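Local coordinates for protein L-glyceraldehyde 3-phosphate reductase (Clostridium beijerinckii, PDB 6HG6) that binds NADPH and, as an aldo-keto reductase, probably uses it to reduce aldehydes such as furfural and methylglyoxal to alcohols, at residues Tyr42-Phe50 with Asn76-Leu85. Residues are numbered along the deposited sequence; the frame is centred on the assembly and turned at random.
Sequences YNNMKELCF and NFGRILRDDL. With EDO (1,2-ethanediol), chain E.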
ATOM      1  N   TYR A  42       2.845  -1.686 -22.113  1.00 35.39           N
ATOM      2  CA  TYR A  42       1.770  -0.702 -21.854  1.00 35.73           C
ATOM      3  C   TYR A  42       0.378  -1.365 -21.839  1.00 34.89           C
ATOM      4  O   TYR A  42      -0.438  -1.021 -20.959  1.00 32.18           O
ATOM      5  CB  TYR A  42       1.851   0.445 -22.851  1.00 37.66           C
ATOM      6  CG  TYR A  42       0.852   1.511 -22.506  1.00 38.02           C
ATOM      7  CD1 TYR A  42       0.967   2.215 -21.326  1.00 37.98           C
ATOM      8  CD2 TYR A  42      -0.241   1.753 -23.317  1.00 40.07           C
ATOM      9  CE1 TYR A  42       0.044   3.184 -20.977  1.00 37.63           C
ATOM     10  CE2 TYR A  42      -1.181   2.711 -22.982  1.00 39.48           C
ATOM     11  CZ  TYR A  42      -1.034   3.430 -21.809  1.00 38.62           C
ATOM     12  OH  TYR A  42      -1.954   4.383 -21.454  1.00 38.35           O
ATOM     13  N   ASN A  43       0.080  -2.226 -22.803  1.00 36.51           N
ATOM     14  CA  ASN A  43      -1.227  -2.949 -22.838  1.00 37.92           C
ATOM     15  C   ASN A  43      -1.407  -3.794 -21.564  1.00 35.73           C
ATOM     16  O   ASN A  43      -2.540  -3.796 -21.037  1.00 34.29           O
ATOM     17  CB  ASN A  43      -1.429  -3.711 -24.141  1.00 41.52           C
ATOM     18  CG  ASN A  43      -1.652  -2.778 -25.319  1.00 44.22           C
ATOM     19  OD1 ASN A  43      -1.247  -3.080 -26.443  1.00 48.75           O
ATOM     20  ND2 ASN A  43      -2.279  -1.638 -25.090  1.00 44.31           N
ATOM     21  N   ASN A  44      -0.351  -4.423 -21.028  1.00 34.77           N
ATOM     22  CA  ASN A  44      -0.471  -5.215 -19.779  1.00 34.26           C
ATOM     23  C   ASN A  44      -0.747  -4.270 -18.602  1.00 30.59           C
ATOM     24  O   ASN A  44      -1.580  -4.619 -17.772  1.00 28.84           O
ATOM     25  CB  ASN A  44       0.742  -6.079 -19.461  1.00 36.93           C
ATOM     26  CG  ASN A  44       0.437  -7.068 -18.353  1.00 38.75           C
ATOM     27  OD1 ASN A  44      -0.435  -7.935 -18.485  1.00 43.48           O
ATOM     28  ND2 ASN A  44       1.131  -6.944 -17.235  1.00 39.22           N
ATOM     29  N   MET A  45      -0.055  -3.128 -18.509  1.00 28.56           N
ATOM     30  CA  MET A  45      -0.268  -2.186 -17.380  1.00 27.08           C
ATOM     31  C   MET A  45      -1.719  -1.708 -17.395  1.00 26.72           C
ATOM     32  O   MET A  45      -2.321  -1.648 -16.317  1.00 24.85           O
ATOM     33  CB  MET A  45       0.632  -0.954 -17.487  1.00 26.32           C
ATOM     34  CG  MET A  45       2.084  -1.309 -17.368  1.00 26.77           C
ATOM     35  SD  MET A  45       3.094   0.202 -17.368  1.00 25.83           S
ATOM     36  CE  MET A  45       3.615   0.278 -19.070  1.00 28.43           C
ATOM     37  N   LYS A  46      -2.226  -1.320 -18.562  1.00 28.42           N
ATOM     38  CA  LYS A  46      -3.642  -0.882 -18.693  1.00 30.25           C
ATOM     39  C   LYS A  46      -4.558  -1.981 -18.206  1.00 30.28           C
ATOM     40  O   LYS A  46      -5.440  -1.675 -17.405  1.00 28.85           O
ATOM     41  CB  LYS A  46      -4.042  -0.546 -20.127  1.00 33.40           C
ATOM     42  CG  LYS A  46      -3.686   0.854 -20.581  1.00 35.44           C
ATOM     43  CD  LYS A  46      -3.759   1.029 -22.069  1.00 39.22           C
ATOM     44  CE  LYS A  46      -5.030   0.534 -22.701  1.00 42.50           C
ATOM     45  NZ  LYS A  46      -4.901   0.426 -24.176  1.00 45.87           N
ATOM     46  N   GLU A  47      -4.360  -3.211 -18.679  1.00 31.80           N
ATOM     47  CA  GLU A  47      -5.241  -4.345 -18.319  1.00 32.49           C
ATOM     48  C   GLU A  47      -5.173  -4.584 -16.825  1.00 29.26           C
ATOM     49  O   GLU A  47      -6.218  -4.930 -16.233  1.00 28.42           O
ATOM     50  CB  GLU A  47      -4.909  -5.601 -19.129  1.00 36.44           C
ATOM     51  CG  GLU A  47      -5.331  -5.440 -20.556  1.00 41.11           C
ATOM     52  CD  GLU A  47      -6.817  -5.139 -20.747  1.00 45.05           C
ATOM     53  OE1 GLU A  47      -7.638  -5.801 -20.070  1.00 47.61           O
ATOM     54  OE2 GLU A  47      -7.151  -4.223 -21.566  1.00 49.15           O
ATOM     55  N   LEU A  48      -4.018  -4.394 -16.200  1.00 26.97           N
ATOM     56  CA  LEU A  48      -3.915  -4.624 -14.740  1.00 25.75           C
ATOM     57  C   LEU A  48      -4.766  -3.571 -14.015  1.00 24.11           C
ATOM     58  O   LEU A  48      -5.527  -3.940 -13.102  1.00 23.23           O
ATOM     59  CB  LEU A  48      -2.463  -4.551 -14.255  1.00 25.33           C
ATOM     60  CG  LEU A  48      -1.587  -5.739 -14.608  1.00 26.91           C
ATOM     61  CD1 LEU A  48      -0.144  -5.479 -14.164  1.00 26.67           C
ATOM     62  CD2 LEU A  48      -2.124  -6.983 -13.955  1.00 27.90           C
ATOM     63  N   CYS A  49      -4.667  -2.322 -14.428  1.00 23.59           N
ATOM     64  CA  CYS A  49      -5.434  -1.215 -13.803  1.00 22.75           C
ATOM     65  C   CYS A  49      -6.931  -1.426 -14.020  1.00 22.90           C
ATOM     66  O   CYS A  49      -7.669  -1.270 -13.067  1.00 21.47           O
ATOM     67  CB  CYS A  49      -4.994   0.131 -14.340  1.00 23.11           C
ATOM     68  SG  CYS A  49      -3.339   0.563 -13.741  1.00 24.45           S
ATOM     69  N   PHE A  50      -7.336  -1.729 -15.241  1.00 23.50           N
ATOM     70  CA  PHE A  50      -8.735  -1.956 -15.613  1.00 24.96           C
ATOM     71  C   PHE A  50      -9.264  -3.132 -14.790  1.00 25.01           C
ATOM     72  O   PHE A  50     -10.400  -3.057 -14.280  1.00 24.85           O
ATOM     73  CB  PHE A  50      -8.875  -2.242 -17.106  1.00 27.40           C
ATOM     74  CG  PHE A  50      -8.431  -1.117 -18.011  1.00 27.84           C
ATOM     75  CD1 PHE A  50      -8.382   0.196 -17.574  1.00 27.10           C
ATOM     76  CD2 PHE A  50      -8.237  -1.380 -19.362  1.00 30.04           C
ATOM     77  CE1 PHE A  50      -7.975   1.218 -18.425  1.00 27.79           C
ATOM     78  CE2 PHE A  50      -7.879  -0.357 -20.223  1.00 30.28           C
ATOM     79  CZ  PHE A  50      -7.777   0.936 -19.759  1.00 28.94           C
ATOM     80  N   ASN A  76       3.751   6.269 -16.584  1.00 20.83           N
ATOM     81  CA  ASN A  76       2.875   5.246 -17.183  1.00 21.24           C
ATOM     82  C   ASN A  76       1.435   5.403 -16.652  1.00 20.58           C
ATOM     83  O   ASN A  76       0.489   5.350 -17.475  1.00 20.67           O
ATOM     84  CB  ASN A  76       3.469   3.859 -16.986  1.00 22.14           C
ATOM     85  CG  ASN A  76       4.611   3.591 -17.943  1.00 24.35           C
ATOM     86  OD1 ASN A  76       4.576   4.043 -19.102  1.00 25.79           O
ATOM     87  ND2 ASN A  76       5.534   2.727 -17.546  1.00 24.45           N
ATOM     88  N   PHE A  77       1.267   5.557 -15.354  1.00 19.49           N
ATOM     89  CA  PHE A  77      -0.073   5.721 -14.748  1.00 19.55           C
ATOM     90  C   PHE A  77      -0.689   7.024 -15.283  1.00 19.64           C
ATOM     91  O   PHE A  77      -1.891   7.067 -15.587  1.00 20.18           O
ATOM     92  CB  PHE A  77       0.006   5.720 -13.230  1.00 19.14           C
ATOM     93  CG  PHE A  77      -1.360   5.589 -12.614  1.00 18.97           C
ATOM     94  CD1 PHE A  77      -2.098   4.436 -12.819  1.00 19.92           C
ATOM     95  CD2 PHE A  77      -1.889   6.596 -11.843  1.00 19.12           C
ATOM     96  CE1 PHE A  77      -3.340   4.279 -12.239  1.00 20.21           C
ATOM     97  CE2 PHE A  77      -3.145   6.435 -11.266  1.00 19.24           C
ATOM     98  CZ  PHE A  77      -3.869   5.293 -11.481  1.00 19.69           C
ATOM     99  N   GLY A  78       0.147   8.043 -15.489  1.00 19.05           N
ATOM    100  CA  GLY A  78      -0.328   9.310 -16.067  1.00 19.48           C
ATOM    101  C   GLY A  78      -0.928   9.074 -17.439  1.00 20.19           C
ATOM    102  O   GLY A  78      -1.951   9.669 -17.774  1.00 20.39           O
ATOM    103  N   ARG A  79      -0.292   8.237 -18.249  1.00 21.95           N
ATOM    104  CA  ARG A  79      -0.785   7.909 -19.593  1.00 23.97           C
ATOM    105  C   ARG A  79      -2.079   7.097 -19.481  1.00 23.46           C
ATOM    106  O   ARG A  79      -2.988   7.306 -20.296  1.00 23.71           O
ATOM    107  CB  ARG A  79       0.273   7.157 -20.389  1.00 27.37           C
ATOM    108  CG  ARG A  79      -0.121   6.924 -21.828  1.00 32.11           C
ATOM    109  CD  ARG A  79       1.027   6.182 -22.518  1.00 36.29           C
ATOM    110  NE  ARG A  79       0.648   5.766 -23.846  1.00 41.51           N
ATOM    111  CZ  ARG A  79       1.327   4.862 -24.563  1.00 44.89           C
ATOM    112  NH1 ARG A  79       2.406   4.272 -24.055  1.00 45.02           N
ATOM    113  NH2 ARG A  79       0.892   4.536 -25.769  1.00 48.11           N
ATOM    114  N   ILE A  80      -2.162   6.173 -18.536  1.00 22.35           N
ATOM    115  CA  ILE A  80      -3.394   5.363 -18.387  1.00 23.07           C
ATOM    116  C   ILE A  80      -4.554   6.300 -17.977  1.00 22.64           C
ATOM    117  O   ILE A  80      -5.695   6.142 -18.510  1.00 23.45           O
ATOM    118  CB  ILE A  80      -3.112   4.242 -17.387  1.00 23.28           C
ATOM    119  CG1 ILE A  80      -2.101   3.250 -17.983  1.00 24.57           C
ATOM    120  CG2 ILE A  80      -4.433   3.555 -17.005  1.00 23.56           C
ATOM    121  CD1 ILE A  80      -1.491   2.345 -16.962  1.00 24.64           C
ATOM    122  N   LEU A  81      -4.268   7.251 -17.108  1.00 21.73           N
ATOM    123  CA  LEU A  81      -5.272   8.268 -16.691  1.00 23.46           C
ATOM    124  C   LEU A  81      -5.716   9.072 -17.904  1.00 24.71           C
ATOM    125  O   LEU A  81      -6.919   9.062 -18.225  1.00 25.50           O
ATOM    126  CB  LEU A  81      -4.694   9.191 -15.622  1.00 22.51           C
ATOM    127  CG  LEU A  81      -4.617   8.562 -14.252  1.00 22.42           C
ATOM    128  CD1 LEU A  81      -3.678   9.366 -13.381  1.00 21.93           C
ATOM    129  CD2 LEU A  81      -6.012   8.441 -13.642  1.00 23.29           C
ATOM    130  N   ARG A  82      -4.768   9.618 -18.648  1.00 26.05           N
ATOM    131  CA  ARG A  82      -5.083  10.467 -19.816  1.00 28.98           C
ATOM    132  C   ARG A  82      -5.915   9.666 -20.821  1.00 30.33           C
ATOM    133  O   ARG A  82      -6.861  10.218 -21.404  1.00 30.89           O
ATOM    134  CB  ARG A  82      -3.742  10.966 -20.375  1.00 32.35           C
ATOM    135  CG  ARG A  82      -3.768  11.810 -21.633  1.00 38.19           C
ATOM    136  CD  ARG A  82      -2.461  12.604 -21.784  1.00 42.64           C
ATOM    137  NE  ARG A  82      -1.217  11.888 -21.458  1.00 47.22           N
ATOM    138  CZ  ARG A  82      -0.469  12.037 -20.333  1.00 49.64           C
ATOM    139  NH1 ARG A  82       0.614  11.297 -20.172  1.00 49.70           N
ATOM    140  NH2 ARG A  82      -0.782  12.898 -19.370  1.00 51.26           N
ATOM    141  N   ASP A  83      -5.547   8.417 -21.085  1.00 29.75           N
ATOM    142  CA  ASP A  83      -6.151   7.650 -22.185  1.00 32.22           C
ATOM    143  C   ASP A  83      -7.500   7.042 -21.788  1.00 31.55           C
ATOM    144  O   ASP A  83      -8.340   6.890 -22.671  1.00 31.02           O
ATOM    145  CB  ASP A  83      -5.217   6.521 -22.607  1.00 34.72           C
ATOM    146  CG  ASP A  83      -3.972   6.971 -23.357  1.00 37.96           C
ATOM    147  OD1 ASP A  83      -3.852   8.206 -23.612  1.00 38.93           O
ATOM    148  OD2 ASP A  83      -3.127   6.055 -23.701  1.00 40.87           O
ATOM    149  N   ASP A  84      -7.688   6.668 -20.530  1.00 30.03           N
ATOM    150  CA  ASP A  84      -8.882   5.869 -20.171  1.00 31.80           C
ATOM    151  C   ASP A  84      -9.411   6.130 -18.764  1.00 30.92           C
ATOM    152  O   ASP A  84     -10.627   6.011 -18.603  1.00 33.35           O
ATOM    153  CB  ASP A  84      -8.543   4.386 -20.267  1.00 33.34           C
ATOM    154  CG  ASP A  84      -8.430   3.896 -21.707  1.00 37.18           C
ATOM    155  OD1 ASP A  84      -9.527   3.746 -22.391  1.00 38.34           O
ATOM    156  OD2 ASP A  84      -7.248   3.711 -22.168  1.00 37.16           O
ATOM    157  N   LEU A  85      -8.564   6.305 -17.764  1.00 28.29           N
ATOM    158  CA  LEU A  85      -9.074   6.306 -16.368  1.00 28.52           C
ATOM    159  C   LEU A  85      -9.421   7.700 -15.850  1.00 29.06           C
ATOM    160  O   LEU A  85     -10.101   7.731 -14.807  1.00 28.23           O
ATOM    161  CB  LEU A  85      -8.044   5.693 -15.430  1.00 28.52           C
ATOM    162  CG  LEU A  85      -7.997   4.187 -15.319  1.00 29.52           C
ATOM    163  CD1 LEU A  85      -7.089   3.842 -14.140  1.00 28.71           C
ATOM    164  CD2 LEU A  85      -9.382   3.586 -15.146  1.00 30.51           C
TER
HETATM  165  C1  EDO E 404       5.243   1.798 -21.934  1.00 56.58           C
HETATM  166  O1  EDO E 404       4.476   2.990 -21.922  1.00 59.35           O
HETATM  167  C2  EDO E 404       6.630   1.981 -21.442  1.00 54.77           C
HETATM  168  O2  EDO E 404       6.875   1.463 -20.143  1.00 46.62           O
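Helix-helix packing on the outer layer of the aldo-keto reductase TIM barrel brings Tyr42 and Arg79 into a cation-pi stack. The Arg79 guanidinium lies flat over one face of the Tyr42 ring, planes 6° apart, with Arg79 CZ 3.7 Å from the centroid of the Tyr42 ring. With chi1 at -174°, CG opposite the backbone N, the Tyr42 ring reaches across to the other helix, a knob among Asn76, Arg79, Ile80 and Asp83. Its OH ends 3.0 Å from Asp83 OD2, the carboxylate nearly perpendicular to the ring; a long salt bridge from Arg79 NE reaches the same oxygen. Ile80 is the reciprocal knob, its CD1 4.0 Å from Met45 CB and close to Cys49 SG, which meets the Phe77 ring at its edge. Beyond Ile80, Asp84 CB sits at the edge of the Phe50 ring, 3.6 Å from CZ. At the other end Met45 crosses Asn76, whose amide holds a 1,2-ethanediol, probably from the crystallisation liquor, while ND2 also bonds to Phe36 O. Segments 42-50 and 76-85 cross at -69°; their helices, 42-54 and 72-85, follow barrel strands 28-31 and 59-61, with Tyr3 stacked on Phe50 and Phe60 of strand 59-61 meeting Phe77 from the barrel side.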